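Side-chain contacts in RNA-induced transcriptional silencing complex protein tas3 (Schizosaccharomyces pombe, PDB 3D1B), which helps form the core of the RNA-induced transcriptional silencing complex with ago1 and chp1, acting in RNAi-directed heterochromatin formation and chromosome segregation: residues A[40-43]-A[44-48]; A[48-51]-A[52-56]; A[97-100]-A[101-104]. One frame throughout, in Å; residues are numbered along the deposited sequence.

Interaction 1 (A[40-43]-A[44-48]); sequences KVIP and HYHNK
I42 holds CG1 opposite its own backbone N (chi1 -152°), and H46, one turn on, leans its ring back toward the I42 side chain with CG beside the backbone N (chi1 -68°); the two side chains therefore meet at a slant. NE2 of H46 is 3.5 Å from both CG1 and CD1 of I42, a van der Waals contact between an imidazole nitrogen and the aliphatic branch of I42. Y45 turns the edge of its ring to the same isoleucine, with I42 CG1 4.1 Å from Y45 CD2. Underneath, the backbone has to work round a proline. P43 has no N-H to give to the turn before, and the helix kinks there, but its carbonyl still serves the C-terminal end: N47 N bonds to P43 O at 2.8 Å. H46 N reaches I42 O at 2.9 Å, close to the line of the C=O bond. The helix then stops at K48, whose positive phi and bonds back into the last turn make a Schellman motif. V41 and H44 pack on the second subunit, against its L78 and L81. Since I42 offers the H46 ring nothing but carbon, this contact can steer the imidazole by packing alone, while the main-chain bonds hold the last turn.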
loop_
_atom_site.group_PDB
_atom_site.type_symbol
_atom_site.label_atom_id
_atom_site.label_comp_id
_atom_site.label_asym_id
_atom_site.label_seq_id
_atom_site.Cartn_x
_atom_site.Cartn_y
_atom_site.Cartn_z
ATOM N N LYS A 40 -14.788 5.154 4.044
ATOM C CA LYS A 40 -13.838 5.426 5.118
ATOM C C LYS A 40 -12.406 5.589 4.613
ATOM O O LYS A 40 -11.619 6.341 5.188
ATOM C CB LYS A 40 -13.868 4.298 6.157
ATOM C CG LYS A 40 -15.234 4.011 6.768
ATOM C CD LYS A 40 -15.082 3.157 8.021
ATOM C CE LYS A 40 -16.421 2.711 8.597
ATOM N NZ LYS A 40 -16.856 1.385 8.064
ATOM N N VAL A 41 -12.078 4.884 3.535
ATOM C CA VAL A 41 -10.736 4.913 2.963
ATOM C C VAL A 41 -10.414 6.108 2.076
ATOM O O VAL A 41 -9.321 6.672 2.159
ATOM C CB VAL A 41 -10.468 3.634 2.126
ATOM C CG1 VAL A 41 -9.147 3.757 1.388
ATOM C CG2 VAL A 41 -10.457 2.405 3.026
ATOM N N ILE A 42 -11.368 6.497 1.237
ATOM C CA ILE A 42 -11.145 7.573 0.284
ATOM C C ILE A 42 -10.621 8.929 0.787
ATOM O O ILE A 42 -9.884 9.602 0.070
ATOM C CB ILE A 42 -12.403 7.780 -0.597
ATOM C CG1 ILE A 42 -11.981 8.348 -1.952
ATOM C CG2 ILE A 42 -13.406 8.678 0.101
ATOM C CD1 ILE A 42 -13.076 8.320 -2.994
ATOM N N PRO A 43 -10.987 9.352 2.008
ATOM C CA PRO A 43 -10.476 10.645 2.485
ATOM C C PRO A 43 -8.945 10.693 2.508
ATOM O O PRO A 43 -8.334 11.719 2.194
ATOM C CB PRO A 43 -11.061 10.746 3.892
ATOM C CG PRO A 43 -12.361 10.007 3.759
ATOM C CD PRO A 43 -11.958 8.792 2.966
ATOM N N HIS A 44 -8.338 9.572 2.885
ATOM C CA HIS A 44 -6.886 9.462 2.968
ATOM C C HIS A 44 -6.261 9.512 1.584
ATOM O O HIS A 44 -5.088 9.853 1.431
ATOM C CB HIS A 44 -6.520 8.158 3.674
ATOM C CG HIS A 44 -7.167 8.013 5.016
ATOM N ND1 HIS A 44 -7.010 8.944 6.021
ATOM C CD2 HIS A 44 -8.010 7.071 5.505
ATOM C CE1 HIS A 44 -7.731 8.585 7.068
ATOM N NE2 HIS A 44 -8.347 7.453 6.781
ATOM N N TYR A 45 -7.058 9.154 0.582
ATOM C CA TYR A 45 -6.629 9.177 -0.806
ATOM C C TYR A 45 -6.678 10.637 -1.252
ATOM O O TYR A 45 -5.728 11.149 -1.846
ATOM C CB TYR A 45 -7.576 8.318 -1.646
ATOM C CG TYR A 45 -7.372 8.388 -3.139
ATOM C CD1 TYR A 45 -6.153 8.032 -3.722
ATOM C CD2 TYR A 45 -8.420 8.759 -3.980
ATOM C CE1 TYR A 45 -5.990 8.041 -5.109
ATOM C CE2 TYR A 45 -8.266 8.771 -5.363
ATOM C CZ TYR A 45 -7.052 8.410 -5.921
ATOM O OH TYR A 45 -6.914 8.399 -7.287
ATOM N N HIS A 46 -7.783 11.308 -0.947
ATOM C CA HIS A 46 -7.934 12.713 -1.311
ATOM C C HIS A 46 -6.893 13.560 -0.583
ATOM O O HIS A 46 -6.390 14.545 -1.129
ATOM C CB HIS A 46 -9.342 13.216 -0.970
ATOM C CG HIS A 46 -10.419 12.609 -1.813
ATOM N ND1 HIS A 46 -10.272 12.396 -3.167
ATOM C CD2 HIS A 46 -11.671 12.194 -1.501
ATOM C CE1 HIS A 46 -11.384 11.876 -3.653
ATOM N NE2 HIS A 46 -12.250 11.744 -2.663
ATOM N N ASN A 47 -6.569 13.173 0.648
ATOM C CA ASN A 47 -5.578 13.902 1.433
ATOM C C ASN A 47 -4.156 13.497 1.069
ATOM O O ASN A 47 -3.186 14.002 1.635
ATOM C CB ASN A 47 -5.824 13.700 2.928
ATOM C CG ASN A 47 -7.064 14.435 3.407
ATOM O OD1 ASN A 47 -7.348 15.547 2.956
ATOM N ND2 ASN A 47 -7.797 13.830 4.330
ATOM N N LYS A 48 -4.048 12.574 0.121
ATOM C CA LYS A 48 -2.766 12.103 -0.378
ATOM C C LYS A 48 -1.862 11.393 0.630
ATOM O O LYS A 48 -0.638 11.530 0.586
ATOM C CB LYS A 48 -2.021 13.278 -1.019
ATOM C CG LYS A 48 -2.931 14.218 -1.809
ATOM C CD LYS A 48 -2.662 14.207 -3.308
ATOM C CE LYS A 48 -3.469 13.143 -4.032
ATOM N NZ LYS A 48 -4.043 13.694 -5.298
#

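Interaction 2 (A[48-51]-A[52-56]); sequences KLID and FSQVL
Q54 reaches back from the first turn of helix 52-60 to the residues that precede it. Its CB lies 3.3 Å from D51 O, and its CG is equally close to D51 OD1. Extended beyond CG (chi2 173°), the chain carries CD to the flank of I50, crossing that side chain at a slant. At the tip, OE1 takes the N-H of D51 at 2.7 Å, in the carbonyl plane and on a lone pair, with an N-H...O angle of 159°. NE2 turns the other way and donates to a water 3.0 Å off that also lies 2.9 Å from L49 O. The aspartate returns the favour: D51 OD1 accepts from Q54 N at 2.9 Å, met nearly along its C-O axis. Together the two residues form a capping box, with D51 as N-cap, which closes the start of helix 52-60 after the loop from helix 32-46. A chi1 of 60° sets the D51 carboxylate between its own N and carbonyl carbon, where OD1 can meet the N-H of Q54. An alanine at D51 would lose the carboxylate and is likely to leave Q54 N without its side-chain acceptor, fraying the first turn. The second subunit joins in, as its K100 NZ bonds to Q54 OE1 and its T103 OG1 to Q54 NE2. On the buried side, I50 CD1 rests 3.8 Å from V55 CG2, the two side chains crossing at about a right angle.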
loop_
_atom_site.group_PDB
_atom_site.type_symbol
_atom_site.label_atom_id
_atom_site.label_comp_id
_atom_site.label_asym_id
_atom_site.label_seq_id
_atom_site.Cartn_x
_atom_site.Cartn_y
_atom_site.Cartn_z
ATOM N N LYS A 48 -4.048 12.574 0.121
ATOM C CA LYS A 48 -2.766 12.103 -0.378
ATOM C C LYS A 48 -1.862 11.393 0.630
ATOM O O LYS A 48 -0.638 11.530 0.586
ATOM C CB LYS A 48 -2.021 13.278 -1.019
ATOM C CG LYS A 48 -2.931 14.218 -1.809
ATOM C CD LYS A 48 -2.662 14.207 -3.308
ATOM C CE LYS A 48 -3.469 13.143 -4.032
ATOM N NZ LYS A 48 -4.043 13.694 -5.298
ATOM N N LEU A 49 -2.464 10.651 1.554
ATOM C CA LEU A 49 -1.686 9.883 2.515
ATOM C C LEU A 49 -1.412 8.547 1.835
ATOM O O LEU A 49 -0.379 7.917 2.054
ATOM C CB LEU A 49 -2.473 9.630 3.802
ATOM C CG LEU A 49 -2.579 10.752 4.832
ATOM C CD1 LEU A 49 -3.347 10.245 6.047
ATOM C CD2 LEU A 49 -1.179 11.208 5.239
ATOM N N ILE A 50 -2.358 8.126 1.000
ATOM C CA ILE A 50 -2.252 6.862 0.277
ATOM C C ILE A 50 -2.561 7.048 -1.205
ATOM O O ILE A 50 -3.227 8.018 -1.592
ATOM C CB ILE A 50 -3.233 5.802 0.846
ATOM C CG1 ILE A 50 -4.680 6.260 0.651
ATOM C CG2 ILE A 50 -2.961 5.583 2.325
ATOM C CD1 ILE A 50 -5.711 5.230 1.094
ATOM N N ASP A 51 -2.071 6.127 -2.032
ATOM C CA ASP A 51 -2.322 6.193 -3.470
ATOM C C ASP A 51 -3.458 5.246 -3.852
ATOM O O ASP A 51 -3.974 4.517 -3.007
ATOM C CB ASP A 51 -1.057 5.858 -4.283
ATOM C CG ASP A 51 -0.523 4.464 -4.010
ATOM O OD1 ASP A 51 -1.332 3.527 -3.856
ATOM O OD2 ASP A 51 0.720 4.303 -3.967
ATOM N N PHE A 52 -3.833 5.232 -5.126
ATOM C CA PHE A 52 -4.945 4.389 -5.547
ATOM C C PHE A 52 -4.705 2.896 -5.371
ATOM O O PHE A 52 -5.635 2.139 -5.090
ATOM C CB PHE A 52 -5.320 4.669 -7.002
ATOM C CG PHE A 52 -6.641 4.079 -7.396
ATOM C CD1 PHE A 52 -7.825 4.622 -6.908
ATOM C CD2 PHE A 52 -6.703 2.942 -8.196
ATOM C CE1 PHE A 52 -9.056 4.040 -7.205
ATOM C CE2 PHE A 52 -7.934 2.351 -8.501
ATOM C CZ PHE A 52 -9.109 2.904 -8.001
ATOM N N SER A 53 -3.467 2.453 -5.554
ATOM C CA SER A 53 -3.182 1.033 -5.385
ATOM C C SER A 53 -3.512 0.638 -3.955
ATOM O O SER A 53 -4.021 -0.453 -3.700
ATOM C CB SER A 53 -1.709 0.736 -5.670
ATOM O OG SER A 53 -1.415 0.971 -7.033
ATOM N N GLN A 54 -3.220 1.539 -3.026
ATOM C CA GLN A 54 -3.485 1.294 -1.620
ATOM C C GLN A 54 -4.988 1.307 -1.362
ATOM O O GLN A 54 -5.488 0.521 -0.564
ATOM C CB GLN A 54 -2.770 2.341 -0.763
ATOM C CG GLN A 54 -1.251 2.196 -0.821
ATOM C CD GLN A 54 -0.517 3.310 -0.112
ATOM O OE1 GLN A 54 -0.572 4.471 -0.523
ATOM N NE2 GLN A 54 0.186 2.961 0.961
ATOM N N VAL A 55 -5.707 2.197 -2.046
ATOM C CA VAL A 55 -7.160 2.250 -1.889
ATOM C C VAL A 55 -7.739 0.897 -2.304
ATOM O O VAL A 55 -8.574 0.323 -1.602
ATOM C CB VAL A 55 -7.789 3.358 -2.771
ATOM C CG1 VAL A 55 -9.310 3.211 -2.779
ATOM C CG2 VAL A 55 -7.397 4.724 -2.246
ATOM N N LEU A 56 -7.282 0.384 -3.443
ATOM C CA LEU A 56 -7.763 -0.904 -3.941
ATOM C C LEU A 56 -7.496 -2.030 -2.960
ATOM O O LEU A 56 -8.361 -2.870 -2.708
ATOM C CB LEU A 56 -7.099 -1.246 -5.275
ATOM C CG LEU A 56 -7.546 -0.444 -6.494
ATOM C CD1 LEU A 56 -6.760 -0.909 -7.713
ATOM C CD2 LEU A 56 -9.047 -0.638 -6.713
HETATM O O HOH W 1 1.211 5.519 2.128
#

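Interaction 3 (A[97-100]-A[101-104]); sequences SIYK and LVTG
Y99 lays its ring along the next turn of helix 89-105, where V102 and T103 meet it at different atoms. V102 brings CB to within 3.8 Å of Y99 CD1, while its CG1 lies near CE1. T103 approaches the far half of the ring at about a right angle, its CG2 3.5 Å from Y99 CE2 and almost as near CZ. With CG pointing opposite the backbone N (chi1 -169°), the tyrosine is directed along the helix toward these two residues. This is the tight part. On the buried flank the side chains touch each other more lightly, I98 CD1 and L101 CD1 being 4.4 Å apart, and F60 of helix 52-60 packs on both. These are the i to i+3 and i to i+4 contacts of an ordinary alpha-helix, within the all-helical C-terminal motif of Tas3. I98, V102 and L101 turn inward in this fold: the first two pack on A112 of helix 109-122, and L101 lies on the loop residue L107. Y99 also meets F80 of helix 74-84, the ring planes about 20° apart. In the main chain, I98 O is shared by L101 N and V102 N, while T103 N donates almost straight to Y99 O (3.1 Å, 174° at the hydrogen). The side facing solvent is looser. T103 is exposed yet keeps CG2 against the ring, whereas G104 is exposed and K100, bent at chi2, has just its CB close to the following residues. G104 N bonds to K100 O at 2.9 Å, and the same carbonyl also accepts from N71 ND2 of the second subunit.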
loop_
_atom_site.group_PDB
_atom_site.type_symbol
_atom_site.label_atom_id
_atom_site.label_comp_id
_atom_site.label_asym_id
_atom_site.label_seq_id
_atom_site.Cartn_x
_atom_site.Cartn_y
_atom_site.Cartn_z
ATOM N N SER A 97 -4.203 -6.448 -6.379
ATOM C CA SER A 97 -4.950 -6.370 -5.129
ATOM C C SER A 97 -5.872 -7.576 -4.940
ATOM O O SER A 97 -6.030 -8.070 -3.823
ATOM C CB SER A 97 -5.757 -5.066 -5.078
ATOM O OG SER A 97 -6.582 -4.939 -6.222
ATOM N N ILE A 98 -6.477 -8.053 -6.025
ATOM C CA ILE A 98 -7.358 -9.213 -5.940
ATOM C C ILE A 98 -6.524 -10.470 -5.710
ATOM O O ILE A 98 -6.959 -11.390 -5.017
ATOM C CB ILE A 98 -8.205 -9.384 -7.225
ATOM C CG1 ILE A 98 -9.192 -8.221 -7.359
ATOM C CG2 ILE A 98 -8.979 -10.698 -7.176
ATOM C CD1 ILE A 98 -10.240 -8.168 -6.249
ATOM N N TYR A 99 -5.320 -10.503 -6.271
ATOM C CA TYR A 99 -4.458 -11.671 -6.087
ATOM C C TYR A 99 -4.083 -11.840 -4.609
ATOM O O TYR A 99 -3.773 -12.949 -4.162
ATOM C CB TYR A 99 -3.201 -11.560 -6.954
ATOM C CG TYR A 99 -2.424 -12.856 -7.005
ATOM C CD1 TYR A 99 -2.988 -14.001 -7.568
ATOM C CD2 TYR A 99 -1.152 -12.956 -6.433
ATOM C CE1 TYR A 99 -2.311 -15.220 -7.558
ATOM C CE2 TYR A 99 -0.464 -14.175 -6.418
ATOM C CZ TYR A 99 -1.052 -15.299 -6.981
ATOM O OH TYR A 99 -0.389 -16.506 -6.967
ATOM N N LYS A 100 -4.098 -10.745 -3.848
ATOM C CA LYS A 100 -3.814 -10.817 -2.414
ATOM C C LYS A 100 -4.896 -11.686 -1.775
ATOM O O LYS A 100 -4.653 -12.386 -0.793
ATOM C CB LYS A 100 -3.889 -9.435 -1.750
ATOM C CG LYS A 100 -2.882 -8.425 -2.225
ATOM C CD LYS A 100 -1.466 -8.844 -1.872
ATOM C CE LYS A 100 -0.470 -7.854 -2.451
ATOM N NZ LYS A 100 0.920 -8.390 -2.419
ATOM N N LEU A 101 -6.107 -11.609 -2.327
ATOM C CA LEU A 101 -7.231 -12.382 -1.809
ATOM C C LEU A 101 -7.144 -13.832 -2.264
ATOM O O LEU A 101 -7.616 -14.738 -1.578
ATOM C CB LEU A 101 -8.556 -11.760 -2.273
ATOM C CG LEU A 101 -8.813 -10.330 -1.778
ATOM C CD1 LEU A 101 -10.212 -9.907 -2.211
ATOM C CD2 LEU A 101 -8.687 -10.249 -0.271
ATOM N N VAL A 102 -6.549 -14.050 -3.430
ATOM C CA VAL A 102 -6.386 -15.409 -3.941
ATOM C C VAL A 102 -5.455 -16.176 -3.000
ATOM O O VAL A 102 -5.802 -17.246 -2.489
ATOM C CB VAL A 102 -5.780 -15.401 -5.368
ATOM C CG1 VAL A 102 -5.373 -16.812 -5.779
ATOM C CG2 VAL A 102 -6.795 -14.828 -6.355
ATOM N N THR A 103 -4.278 -15.610 -2.755
ATOM C CA THR A 103 -3.305 -16.259 -1.890
ATOM C C THR A 103 -3.633 -16.245 -0.401
ATOM O O THR A 103 -3.382 -17.231 0.301
ATOM C CB THR A 103 -1.899 -15.638 -2.075
ATOM O OG1 THR A 103 -1.968 -14.227 -1.846
ATOM C CG2 THR A 103 -1.387 -15.897 -3.486
ATOM N N GLY A 104 -4.202 -15.145 0.083
ATOM C CA GLY A 104 -4.490 -15.042 1.504
ATOM C C GLY A 104 -5.857 -15.477 1.977
ATOM O O GLY A 104 -6.035 -15.791 3.163
#

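In the fold
Interactions 1 and 2 are consecutive along the chain and share K48: the end of helix 32-46 runs through a short loop into the capped start of helix 52-60. Their centres are 7 Å apart, and they touch where H44 O lies 2.7 Å from L49 N, a probable hydrogen bond. Y45 also packs there, its CE1 3.5 Å from F52 N. Interaction 3 lies nearer the middle of the chain, its centre about 17 Å from that of interaction 2; they touch where L56 CB lies 3.8 Å from S97 OG. Interactions 1 and 3 do not meet, with nearest atoms about 11 Å apart. All three reach the second subunit, whose residues 97-104 meet residues 48-56 of this chain.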